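Local coordinates for cell surface protein (Putative S-layer protein) (Clostridioides difficile R20291, PDB 5NJL), which is a putative S-layer protein of the cell wall, with an extended three-domain fold, that shows cell adhesion in vitro and probably acts as an adhesin, at residues 212-224 against 270-284. Numbering follows the deposited sequence. Where two conformers were deposited one is given.
Sequences KNSDLNTVSPQDL and KAIELTVESTNEKDL. With SO4 (sulfate ion), chain T; SO4 (sulfate ion), chain H.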
ATOM      1  N   LYS A 212     -11.864  11.705  15.952  1.00 32.88           N
ATOM      2  CA  LYS A 212     -12.090  11.939  17.378  1.00 34.49           C
ATOM      3  C   LYS A 212     -13.072  13.065  17.527  1.00 30.49           C
ATOM      4  O   LYS A 212     -12.873  14.147  16.963  1.00 28.60           O
ATOM      5  CB  LYS A 212     -10.777  12.297  18.066  1.00 37.52           C
ATOM      6  CG  LYS A 212      -9.802  11.139  18.113  1.00 42.01           C
ATOM      7  CD  LYS A 212      -8.484  11.518  18.780  1.00 44.88           C
ATOM      8  CE  LYS A 212      -7.507  10.355  18.750  1.00 47.58           C
ATOM      9  NZ  LYS A 212      -6.315  10.552  19.623  1.00 48.90           N
ATOM     10  N   ASN A 213     -14.152  12.822  18.262  1.00 31.99           N
ATOM     11  CA  ASN A 213     -15.104  13.899  18.547  1.00 33.80           C
ATOM     12  C   ASN A 213     -14.613  14.653  19.799  1.00 34.48           C
ATOM     13  O   ASN A 213     -15.132  14.469  20.907  1.00 32.48           O
ATOM     14  CB  ASN A 213     -16.516  13.362  18.757  1.00 32.75           C
ATOM     15  CG  ASN A 213     -17.557  14.469  18.811  1.00 33.22           C
ATOM     16  OD1 ASN A 213     -17.269  15.632  18.518  1.00 31.27           O
ATOM     17  ND2 ASN A 213     -18.784  14.099  19.137  1.00 32.04           N
ATOM     18  N   SER A 214     -13.589  15.465  19.585  1.00 33.73           N
ATOM     19  CA  SER A 214     -12.894  16.162  20.657  1.00 36.88           C
ATOM     20  C   SER A 214     -12.163  17.360  20.084  1.00 38.31           C
ATOM     21  O   SER A 214     -11.927  17.445  18.856  1.00 37.52           O
ATOM     22  CB  SER A 214     -11.846  15.274  21.322  1.00 38.77           C
ATOM     23  OG  SER A 214     -12.313  13.982  21.614  1.00 41.81           O
ATOM     24  N   ASP A 215     -11.813  18.281  20.980  1.00 38.00           N
ATOM     25  CA  ASP A 215     -11.015  19.460  20.657  1.00 38.12           C
ATOM     26  C   ASP A 215      -9.602  19.037  21.016  1.00 37.80           C
ATOM     27  O   ASP A 215      -9.316  18.751  22.188  1.00 38.25           O
ATOM     28  CB  ASP A 215     -11.494  20.667  21.496  1.00 43.07           C
ATOM     29  CG  ASP A 215     -10.867  22.005  21.060  1.00 47.68           C
ATOM     30  OD1 ASP A 215      -9.807  22.024  20.398  1.00 52.32           O
ATOM     31  OD2 ASP A 215     -11.437  23.054  21.402  1.00 52.82           O
ATOM     32  N   LEU A 216      -8.720  18.993  20.021  1.00 34.72           N
ATOM     33  CA  LEU A 216      -7.402  18.367  20.171  1.00 37.60           C
ATOM     34  C   LEU A 216      -6.281  19.384  20.361  1.00 42.06           C
ATOM     35  O   LEU A 216      -6.274  20.461  19.742  1.00 41.06           O
ATOM     36  CB  LEU A 216      -7.074  17.527  18.934  1.00 41.01           C
ATOM     37  CG  LEU A 216      -8.140  16.513  18.518  1.00 37.98           C
ATOM     38  CD1 LEU A 216      -7.740  15.878  17.187  1.00 42.65           C
ATOM     39  CD2 LEU A 216      -8.352  15.467  19.600  1.00 36.84           C
ATOM     40  N   ASN A 217      -5.328  19.024  21.213  1.00 45.99           N
ATOM     41  CA  ASN A 217      -4.187  19.869  21.479  1.00 53.30           C
ATOM     42  C   ASN A 217      -3.070  19.007  22.029  1.00 50.23           C
ATOM     43  O   ASN A 217      -3.334  18.013  22.694  1.00 48.50           O
ATOM     44  CB  ASN A 217      -4.570  20.975  22.474  1.00 58.79           C
ATOM     45  CG  ASN A 217      -3.863  22.273  22.189  1.00 66.34           C
ATOM     46  OD1 ASN A 217      -3.004  22.710  22.964  1.00 73.93           O
ATOM     47  ND2 ASN A 217      -4.207  22.898  21.059  1.00 67.08           N
ATOM     48  N   THR A 218      -1.828  19.390  21.730  1.00 56.11           N
ATOM     49  CA  THR A 218      -0.635  18.674  22.192  1.00 57.48           C
ATOM     50  C   THR A 218       0.265  19.624  22.986  1.00 59.12           C
ATOM     51  O   THR A 218       0.564  20.726  22.529  1.00 62.04           O
ATOM     52  CB  THR A 218       0.182  18.089  21.022  1.00 61.21           C
ATOM     53  OG1 THR A 218      -0.671  17.309  20.175  1.00 64.11           O
ATOM     54  CG2 THR A 218       1.302  17.195  21.535  1.00 61.33           C
ATOM     55  N   VAL A 219       0.703  19.172  24.159  1.00 56.71           N
ATOM     56  CA  VAL A 219       1.503  19.981  25.079  1.00 56.64           C
ATOM     57  C   VAL A 219       2.714  19.186  25.571  1.00 55.86           C
ATOM     58  O   VAL A 219       2.823  17.990  25.320  1.00 51.68           O
ATOM     59  CB  VAL A 219       0.663  20.440  26.298  1.00 56.98           C
ATOM     60  CG1 VAL A 219      -0.475  21.346  25.845  1.00 57.20           C
ATOM     61  CG2 VAL A 219       0.110  19.252  27.088  1.00 53.85           C
ATOM     62  N   SER A 220       3.617  19.871  26.268  1.00 59.11           N
ATOM     63  CA  SER A 220       4.754  19.232  26.953  1.00 60.56           C
ATOM     64  C   SER A 220       4.343  18.912  28.389  1.00 56.06           C
ATOM     65  O   SER A 220       3.382  19.493  28.883  1.00 53.55           O
ATOM     66  CB  SER A 220       5.969  20.171  26.948  1.00 60.31           C
ATOM     67  OG  SER A 220       5.651  21.410  27.567  1.00 61.79           O
ATOM     68  N   PRO A 221       5.063  17.993  29.071  1.00 56.48           N
ATOM     69  CA  PRO A 221       4.742  17.728  30.488  1.00 56.97           C
ATOM     70  C   PRO A 221       5.040  18.930  31.380  1.00 56.95           C
ATOM     71  O   PRO A 221       4.378  19.108  32.408  1.00 50.15           O
ATOM     72  CB  PRO A 221       5.652  16.545  30.856  1.00 58.10           C
ATOM     73  CG  PRO A 221       6.745  16.558  29.846  1.00 59.63           C
ATOM     74  CD  PRO A 221       6.170  17.143  28.589  1.00 58.95           C
ATOM     75  N   GLN A 222       6.023  19.733  30.957  1.00 57.12           N
ATOM     76  CA  GLN A 222       6.399  20.989  31.606  1.00 58.38           C
ATOM     77  C   GLN A 222       5.219  21.963  31.646  1.00 56.50           C
ATOM     78  O   GLN A 222       5.038  22.676  32.638  1.00 53.74           O
ATOM     79  CB  GLN A 222       7.594  21.657  30.898  1.00 62.64           C
ATOM     80  CG  GLN A 222       8.926  20.915  31.034  1.00 64.29           C
ATOM     81  CD  GLN A 222       9.136  19.831  29.980  1.00 67.26           C
ATOM     82  OE1 GLN A 222       8.875  20.035  28.794  1.00 66.52           O
ATOM     83  NE2 GLN A 222       9.619  18.672  30.416  1.00 72.05           N
ATOM     84  N   ASP A 223       4.423  21.981  30.568  1.00 51.74           N
ATOM     85  CA  ASP A 223       3.215  22.809  30.496  0.65 51.04           C
ATOM     86  C   ASP A 223       2.238  22.517  31.647  1.00 46.08           C
ATOM     87  O   ASP A 223       1.533  23.409  32.119  1.00 43.98           O
ATOM     88  CB  ASP A 223       2.513  22.579  29.147  0.65 52.73           C
ATOM     89  CG  ASP A 223       1.355  23.520  28.921  0.65 55.28           C
ATOM     90  OD1 ASP A 223       1.417  24.667  29.401  0.65 54.95           O
ATOM     91  OD2 ASP A 223       0.382  23.108  28.257  0.65 59.09           O
ATOM     92  N   LEU A 224       2.202  21.256  32.089  1.00 44.03           N
ATOM     93  CA  LEU A 224       1.294  20.781  33.141  1.00 43.72           C
ATOM     94  C   LEU A 224       1.898  20.570  34.527  1.00 43.72           C
ATOM     95  O   LEU A 224       1.166  20.544  35.530  1.00 36.97           O
ATOM     96  CB  LEU A 224       0.675  19.451  32.706  1.00 43.59           C
ATOM     97  CG  LEU A 224       0.049  19.427  31.315  1.00 46.48           C
ATOM     98  CD1 LEU A 224      -0.605  18.070  31.085  1.00 45.38           C
ATOM     99  CD2 LEU A 224      -0.950  20.570  31.140  1.00 46.34           C
ATOM    100  N   LYS A 270     -17.047  21.212  27.215  1.00 30.67           N
ATOM    101  CA  LYS A 270     -16.491  20.844  25.908  1.00 33.14           C
ATOM    102  C   LYS A 270     -15.611  19.606  26.042  1.00 32.86           C
ATOM    103  O   LYS A 270     -14.803  19.505  26.977  1.00 29.83           O
ATOM    104  CB  LYS A 270     -15.653  21.999  25.322  1.00 36.92           C
ATOM    105  CG  LYS A 270     -15.199  21.801  23.871  1.00 39.39           C
ATOM    106  CD  LYS A 270     -14.716  23.092  23.197  1.00 43.20           C
ATOM    107  CE  LYS A 270     -15.830  23.816  22.442  1.00 48.61           C
ATOM    108  NZ  LYS A 270     -15.373  25.071  21.744  1.00 53.40           N
ATOM    109  N   ALA A 271     -15.722  18.699  25.075  1.00 29.35           N
ATOM    110  CA  ALA A 271     -14.894  17.488  25.022  1.00 29.44           C
ATOM    111  C   ALA A 271     -13.488  17.838  24.529  1.00 29.92           C
ATOM    112  O   ALA A 271     -13.309  18.394  23.411  1.00 31.73           O
ATOM    113  CB  ALA A 271     -15.529  16.484  24.073  1.00 32.07           C
ATOM    114  N   ILE A 272     -12.494  17.528  25.350  1.00 27.90           N
ATOM    115  CA  ILE A 272     -11.110  17.861  25.078  1.00 29.75           C
ATOM    116  C   ILE A 272     -10.308  16.568  25.031  1.00 31.66           C
ATOM    117  O   ILE A 272     -10.562  15.641  25.810  1.00 31.72           O
ATOM    118  CB  ILE A 272     -10.511  18.746  26.190  1.00 31.02           C
ATOM    119  CG1 ILE A 272     -11.364  19.999  26.439  1.00 31.24           C
ATOM    120  CG2 ILE A 272      -9.050  19.088  25.900  1.00 32.46           C
ATOM    121  CD1 ILE A 272     -11.553  20.926  25.269  1.00 32.39           C
ATOM    122  N   GLU A 273      -9.336  16.506  24.119  1.00 34.03           N
ATOM    123  CA  GLU A 273      -8.287  15.507  24.235  1.00 37.40           C
ATOM    124  C   GLU A 273      -6.936  16.151  24.103  1.00 37.06           C
ATOM    125  O   GLU A 273      -6.578  16.722  23.062  1.00 35.77           O
ATOM    126  CB  GLU A 273      -8.389  14.370  23.225  1.00 41.93           C
ATOM    127  CG  GLU A 273      -7.373  13.289  23.560  1.00 46.74           C
ATOM    128  CD  GLU A 273      -7.133  12.330  22.420  1.00 54.46           C
ATOM    129  OE1 GLU A 273      -6.535  12.761  21.403  1.00 58.35           O
ATOM    130  OE2 GLU A 273      -7.533  11.161  22.562  1.00 52.51           O
ATOM    131  N   LEU A 274      -6.171  15.998  25.166  1.00 38.13           N
ATOM    132  CA  LEU A 274      -4.903  16.647  25.300  1.00 42.45           C
ATOM    133  C   LEU A 274      -3.846  15.556  25.154  1.00 41.29           C
ATOM    134  O   LEU A 274      -3.854  14.583  25.899  1.00 40.98           O
ATOM    135  CB  LEU A 274      -4.834  17.288  26.685  1.00 45.70           C
ATOM    136  CG  LEU A 274      -3.691  18.248  26.974  1.00 50.44           C
ATOM    137  CD1 LEU A 274      -3.488  19.251  25.844  1.00 52.13           C
ATOM    138  CD2 LEU A 274      -3.979  18.953  28.299  1.00 51.32           C
ATOM    139  N   THR A 275      -2.961  15.733  24.184  1.00 45.44           N
ATOM    140  CA  THR A 275      -1.804  14.862  24.025  1.00 49.63           C
ATOM    141  C   THR A 275      -0.627  15.481  24.790  1.00 48.42           C
ATOM    142  O   THR A 275      -0.298  16.649  24.598  1.00 47.07           O
ATOM    143  CB  THR A 275      -1.479  14.679  22.532  1.00 52.48           C
ATOM    144  OG1 THR A 275      -2.624  14.118  21.876  1.00 53.14           O
ATOM    145  CG2 THR A 275      -0.296  13.753  22.336  1.00 55.92           C
ATOM    146  N   VAL A 276      -0.036  14.702  25.687  1.00 49.07           N
ATOM    147  CA  VAL A 276       1.137  15.139  26.448  1.00 54.62           C
ATOM    148  C   VAL A 276       2.369  14.343  25.974  1.00 57.82           C
ATOM    149  O   VAL A 276       2.479  13.140  26.252  1.00 55.46           O
ATOM    150  CB  VAL A 276       0.925  14.938  27.956  1.00 51.38           C
ATOM    151  CG1 VAL A 276       2.124  15.487  28.742  1.00 50.52           C
ATOM    152  CG2 VAL A 276      -0.386  15.584  28.403  1.00 48.14           C
ATOM    153  N   GLU A 277       3.278  15.024  25.271  1.00 60.13           N
ATOM    154  CA  GLU A 277       4.436  14.368  24.652  1.00 67.15           C
ATOM    155  C   GLU A 277       5.779  14.959  25.078  1.00 72.36           C
ATOM    156  O   GLU A 277       5.900  16.173  25.301  1.00 64.96           O
ATOM    157  CB  GLU A 277       4.311  14.371  23.121  1.00 65.87           C
ATOM    158  CG  GLU A 277       4.612  15.685  22.414  1.00 68.32           C
ATOM    159  CD  GLU A 277       4.287  15.633  20.932  1.00 69.61           C
ATOM    160  OE1 GLU A 277       4.435  16.680  20.263  1.00 71.48           O
ATOM    161  OE2 GLU A 277       3.884  14.556  20.433  1.00 69.83           O
ATOM    162  N   SER A 278       6.776  14.073  25.152  1.00 80.11           N
ATOM    163  CA  SER A 278       8.119  14.392  25.639  1.00 83.64           C
ATOM    164  C   SER A 278       9.160  13.365  25.163  1.00 85.63           C
ATOM    165  O   SER A 278       8.926  12.147  25.244  1.00 80.58           O
ATOM    166  CB  SER A 278       8.117  14.402  27.167  1.00 80.76           C
ATOM    167  OG  SER A 278       9.332  14.918  27.681  1.00 82.16           O
ATOM    168  N   THR A 279      10.308  13.861  24.691  1.00 87.93           N
ATOM    169  CA  THR A 279      11.493  13.010  24.463  1.00 88.98           C
ATOM    170  C   THR A 279      11.950  12.354  25.781  1.00 86.83           C
ATOM    171  O   THR A 279      12.273  11.166  25.813  1.00 88.80           O
ATOM    172  CB  THR A 279      12.661  13.801  23.829  1.00 85.93           C
ATOM    173  OG1 THR A 279      12.901  14.996  24.577  1.00 89.81           O
ATOM    174  CG2 THR A 279      12.344  14.184  22.386  1.00 85.68           C
ATOM    175  N   ASN A 280      11.942  13.131  26.864  1.00 84.14           N
ATOM    176  CA  ASN A 280      12.207  12.613  28.206  1.00 82.77           C
ATOM    177  C   ASN A 280      11.035  11.756  28.677  1.00 82.98           C
ATOM    178  O   ASN A 280       9.902  12.225  28.697  1.00 84.81           O
ATOM    179  CB  ASN A 280      12.428  13.778  29.180  1.00 84.26           C
ATOM    180  CG  ASN A 280      12.996  13.333  30.518  1.00 82.12           C
ATOM    181  OD1 ASN A 280      12.411  12.504  31.225  1.00 79.75           O
ATOM    182  ND2 ASN A 280      14.133  13.908  30.888  1.00 87.69           N
ATOM    183  N   GLU A 281      11.320  10.519  29.084  1.00 83.54           N
ATOM    184  CA  GLU A 281      10.282   9.554  29.493  1.00 83.30           C
ATOM    185  C   GLU A 281      10.005   9.517  31.009  1.00 82.32           C
ATOM    186  O   GLU A 281       8.959   9.018  31.433  1.00 78.30           O
ATOM    187  CB  GLU A 281      10.643   8.153  28.974  1.00 83.75           C
ATOM    188  CG  GLU A 281       9.558   7.100  29.176  1.00 82.75           C
ATOM    189  CD  GLU A 281       9.699   5.902  28.255  1.00 85.02           C
ATOM    190  OE1 GLU A 281       8.674   5.242  27.981  1.00 85.98           O
ATOM    191  OE2 GLU A 281      10.825   5.616  27.800  1.00 84.30           O
ATOM    192  N   LYS A 282      10.933  10.023  31.820  1.00 82.83           N
ATOM    193  CA  LYS A 282      10.697  10.158  33.260  1.00 87.28           C
ATOM    194  C   LYS A 282       9.738  11.322  33.533  1.00 84.62           C
ATOM    195  O   LYS A 282       8.782  11.165  34.291  1.00 81.82           O
ATOM    196  CB  LYS A 282      12.014  10.365  34.019  1.00 92.47           C
ATOM    197  CG  LYS A 282      11.844  10.503  35.528  1.00 95.30           C
ATOM    198  CD  LYS A 282      13.148  10.303  36.279  1.00 98.77           C
ATOM    199  CE  LYS A 282      12.923  10.364  37.782  1.00100.90           C
ATOM    200  NZ  LYS A 282      14.136   9.963  38.544  1.00102.04           N
ATOM    201  N   ASP A 283      10.009  12.471  32.907  1.00 84.76           N
ATOM    202  CA  ASP A 283       9.208  13.705  33.071  1.00 83.99           C
ATOM    203  C   ASP A 283       7.746  13.503  32.675  1.00 82.84           C
ATOM    204  O   ASP A 283       6.833  13.978  33.353  1.00 77.92           O
ATOM    205  CB  ASP A 283       9.784  14.851  32.216  1.00 83.45           C
ATOM    206  CG  ASP A 283      11.186  15.285  32.653  1.00 81.98           C
ATOM    207  OD1 ASP A 283      11.628  14.927  33.768  1.00 80.48           O
ATOM    208  OD2 ASP A 283      11.850  15.985  31.861  1.00 79.54           O
ATOM    209  N   LEU A 284       7.554  12.803  31.561  1.00 80.61           N
ATOM    210  CA  LEU A 284       6.232  12.456  31.054  1.00 76.20           C
ATOM    211  C   LEU A 284       5.462  11.575  32.039  1.00 73.93           C
ATOM    212  O   LEU A 284       4.289  11.834  32.314  1.00 75.70           O
ATOM    213  CB  LEU A 284       6.381  11.771  29.696  1.00 75.64           C
ATOM    214  CG  LEU A 284       5.144  11.503  28.834  1.00 75.65           C
ATOM    215  CD1 LEU A 284       5.504  11.674  27.361  1.00 73.80           C
ATOM    216  CD2 LEU A 284       4.557  10.115  29.099  1.00 72.96           C
TER
HETATM  217  S   SO4 T 419      15.716  14.695  27.247  1.00114.82           S
HETATM  218  O1  SO4 T 419      15.676  14.697  28.728  1.00108.91           O
HETATM  219  O2  SO4 T 419      14.697  13.754  26.734  1.00116.88           O
HETATM  220  O3  SO4 T 419      15.442  16.054  26.723  1.00108.73           O
HETATM  221  O4  SO4 T 419      17.054  14.261  26.782  1.00115.28           O
HETATM  222  S   SO4 H 407     -21.819  16.753  17.604  1.00 84.04           S
HETATM  223  O1  SO4 H 407     -22.828  16.002  16.816  1.00 86.08           O
HETATM  224  O2  SO4 H 407     -22.527  17.811  18.368  1.00 85.24           O
HETATM  225  O3  SO4 H 407     -20.879  17.401  16.654  1.00 79.97           O
HETATM  226  O4  SO4 H 407     -21.109  15.857  18.556  1.00 67.26           O
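K212 crosses E273 at about a right angle and closes a salt bridge, with NZ 2.8 Å from OE1. The ammonium uses the syn lone pair of OE1, and a weaker bond to OE2 lets it grip both oxygens. The E273 chain has CG anti to the backbone N (chi1 -172°) and runs on extended, which carries the carboxylate out to the lysine. L216 lies against the same glutamate, its CD2 3.8 Å from E273 CB. Beneath these side chains, strands 215-219 and 271-278 pair in parallel. Six backbone hydrogen bonds link them, from D215 N to E277 N. T275 N to N217 O and V219 N to T275 O are the shortest, both 2.7 Å.

T218 and T275 sit side by side on the face of L216 and E273, pointing the same way. T218 OG1 is 3.6 Å from T275 CB. The methyl CG2 of T218 turns instead to the carboxylate end of E277.

The other face is more apolar. V219 crosses L274 at about a right angle, with CG1 3.7 Å from L274 CD1. Farther along, L224 and V276 meet tip to tip, CD1 to CG2 at 3.7 Å. P221 sets CD and CG against S278 CB at the strand end, with CD 3.7 Å from it. S220 is the N-cap of the short, weakly bonded helix that follows, its OG accepting from D223 N.

The pair forms one side of a mixed four-stranded sheet. Strand 215-219 is outermost, and 271-278 also pairs antiparallel with 258-265, where V276 touches F260. Helix 281-291 reaches P221 through A287 and L224 through L291. At the other end, K212 finishes strand 204-212 of a second sheet, and K212 and L216 touch T8 of strand 5-10, so the contact starts at the junction of two sheets.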